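Side-chain contact in lactose Operon Repressor (Escherichia coli, PDB 1JYE), which represses transcription of the lactose operon by binding operator DNA, here in a dimeric variant with its C-terminal end deleted: residues 109-114 / 122-127. The protein carries 1 engineered substitution. Sequence-based numbering, arbitrary orientation.
Sequences TAVHNL and LIINYP. Unlike the reference sequence in segment 109-114: Thr109 (reference Ala).
Between Val111 and Leu114 on the helix and Leu122 and Ile124 on the strand no flat group takes part; nearby, the Tyr126 ring carries Pro127 CD on one face, 3.5 Å above its plane and nearer the ring's periphery than its centre. The contact belongs to a beta-alpha-beta crossover of the periplasmic-binding-protein-like core: helix 104-115 leads from strand 93-98 to strand 122-125, with strand 63-68 between them in the parallel sheet. Helix and strand run nearly antiparallel, at 156°, their axes 10.5 Å apart, and the side chains meeting across the two segments are all aliphatic. Val111 forks over two strand residues. Its CG1, trans to the backbone nitrogen (chi1 169°), meets Leu122 CD1 at 3.8 Å, while CG2 lies 3.8 Å from Ile124 CD1, the two side chains crossing at about a right angle. In Ile124, CG1 beside the backbone N and the turn about CB-CG1 (chi2 -62°) bring CD1 nearer the helix; Cys107 also touches this isoleucine. Leu114 additionally packs on Val95 and Ser97, so it touches strands on either side of 63-68. All four are buried. Leu122 straddles both helix partners: its other methyl, CD2, lies 3.8 Å from Leu114 CB and 3.9 Å from Leu114 CD1.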
loop_
_atom_site.group_PDB
_atom_site.type_symbol
_atom_site.label_atom_id
_atom_site.label_comp_id
_atom_site.label_asym_id
_atom_site.label_seq_id
_atom_site.Cartn_x
_atom_site.Cartn_y
_atom_site.Cartn_z
ATOM N N THR A 109 22.938 -4.936 9.270
ATOM C CA THR A 109 23.609 -4.086 8.293
ATOM C C THR A 109 22.854 -2.766 8.161
ATOM O O THR A 109 23.459 -1.694 8.115
ATOM C CB THR A 109 23.686 -4.779 6.916
ATOM O OG1 THR A 109 24.530 -5.935 7.016
ATOM C CG2 THR A 109 24.251 -3.831 5.863
ATOM N N ALA A 110 21.528 -2.851 8.106
ATOM C CA ALA A 110 20.702 -1.655 7.992
ATOM C C ALA A 110 20.946 -0.749 9.195
ATOM O O ALA A 110 21.118 0.462 9.049
ATOM C CB ALA A 110 19.228 -2.040 7.908
ATOM N N VAL A 111 20.960 -1.343 10.384
ATOM C CA VAL A 111 21.193 -0.588 11.607
ATOM C C VAL A 111 22.570 0.069 11.567
ATOM O O VAL A 111 22.724 1.227 11.953
ATOM C CB VAL A 111 21.094 -1.499 12.852
ATOM C CG1 VAL A 111 21.592 -0.761 14.084
ATOM C CG2 VAL A 111 19.649 -1.938 13.050
ATOM N N HIS A 112 23.568 -0.670 11.096
ATOM C CA HIS A 112 24.921 -0.134 10.998
ATOM C C HIS A 112 24.946 1.108 10.103
ATOM O O HIS A 112 25.516 2.134 10.474
ATOM C CB HIS A 112 25.871 -1.199 10.442
ATOM C CG HIS A 112 27.270 -0.711 10.229
ATOM N ND1 HIS A 112 27.610 0.158 9.214
ATOM C CD2 HIS A 112 28.415 -0.959 10.910
ATOM C CE1 HIS A 112 28.903 0.424 9.279
ATOM N NE2 HIS A 112 29.414 -0.241 10.298
ATOM N N ASN A 113 24.321 1.015 8.932
ATOM C CA ASN A 113 24.290 2.144 8.005
ATOM C C ASN A 113 23.556 3.343 8.596
ATOM O O ASN A 113 23.934 4.490 8.359
ATOM C CB ASN A 113 23.628 1.750 6.680
ATOM C CG ASN A 113 24.372 0.642 5.962
ATOM O OD1 ASN A 113 25.597 0.549 6.038
ATOM N ND2 ASN A 113 23.633 -0.195 5.242
ATOM N N LEU A 114 22.497 3.081 9.359
ATOM C CA LEU A 114 21.727 4.154 9.978
ATOM C C LEU A 114 22.552 4.865 11.049
ATOM O O LEU A 114 22.513 6.093 11.164
ATOM C CB LEU A 114 20.437 3.595 10.588
ATOM C CG LEU A 114 19.379 3.140 9.576
ATOM C CD1 LEU A 114 18.277 2.373 10.286
ATOM C CD2 LEU A 114 18.806 4.356 8.854
ATOM N N LEU A 122 16.494 4.738 17.018
ATOM C CA LEU A 122 16.164 3.779 15.975
ATOM C C LEU A 122 14.824 3.082 16.170
ATOM O O LEU A 122 14.492 2.649 17.270
ATOM C CB LEU A 122 17.248 2.702 15.898
ATOM C CG LEU A 122 18.653 3.137 15.490
ATOM C CD1 LEU A 122 19.655 2.051 15.859
ATOM C CD2 LEU A 122 18.682 3.417 13.999
ATOM N N ILE A 123 14.052 2.991 15.092
ATOM C CA ILE A 123 12.788 2.267 15.129
ATOM C C ILE A 123 13.002 1.075 14.199
ATOM O O ILE A 123 13.308 1.243 13.016
ATOM C CB ILE A 123 11.606 3.128 14.627
ATOM C CG1 ILE A 123 11.394 4.309 15.579
ATOM C CG2 ILE A 123 10.345 2.278 14.558
ATOM C CD1 ILE A 123 10.273 5.254 15.171
ATOM N N ILE A 124 12.878 -0.131 14.745
ATOM C CA ILE A 124 13.075 -1.350 13.970
ATOM C C ILE A 124 11.720 -1.939 13.583
ATOM O O ILE A 124 11.058 -2.606 14.386
ATOM C CB ILE A 124 13.874 -2.399 14.784
ATOM C CG1 ILE A 124 15.135 -1.758 15.380
ATOM C CG2 ILE A 124 14.259 -3.569 13.888
ATOM C CD1 ILE A 124 16.120 -1.229 14.353
ATOM N N ASN A 125 11.314 -1.676 12.344
ATOM C CA ASN A 125 10.039 -2.148 11.812
ATOM C C ASN A 125 10.312 -3.338 10.892
ATOM O O ASN A 125 9.989 -3.315 9.705
ATOM C CB ASN A 125 9.375 -1.001 11.042
ATOM C CG ASN A 125 7.975 -1.337 10.586
ATOM O OD1 ASN A 125 7.171 -1.861 11.357
ATOM N ND2 ASN A 125 7.668 -1.022 9.329
ATOM N N TYR A 126 10.899 -4.385 11.467
ATOM C CA TYR A 126 11.279 -5.584 10.728
ATOM C C TYR A 126 11.049 -6.799 11.635
ATOM O O TYR A 126 11.391 -6.764 12.813
ATOM C CB TYR A 126 12.758 -5.465 10.355
ATOM C CG TYR A 126 13.281 -6.568 9.472
ATOM C CD1 TYR A 126 13.032 -6.569 8.101
ATOM C CD2 TYR A 126 14.022 -7.618 10.009
ATOM C CE1 TYR A 126 13.510 -7.592 7.285
ATOM C CE2 TYR A 126 14.503 -8.646 9.205
ATOM C CZ TYR A 126 14.244 -8.627 7.845
ATOM O OH TYR A 126 14.719 -9.644 7.051
ATOM N N PRO A 127 10.476 -7.891 11.097
ATOM C CA PRO A 127 10.212 -9.089 11.908
ATOM C C PRO A 127 11.459 -9.805 12.417
ATOM O O PRO A 127 12.299 -10.243 11.636
ATOM C CB PRO A 127 9.376 -9.955 10.969
ATOM C CG PRO A 127 9.956 -9.629 9.629
ATOM C CD PRO A 127 10.107 -8.121 9.688
#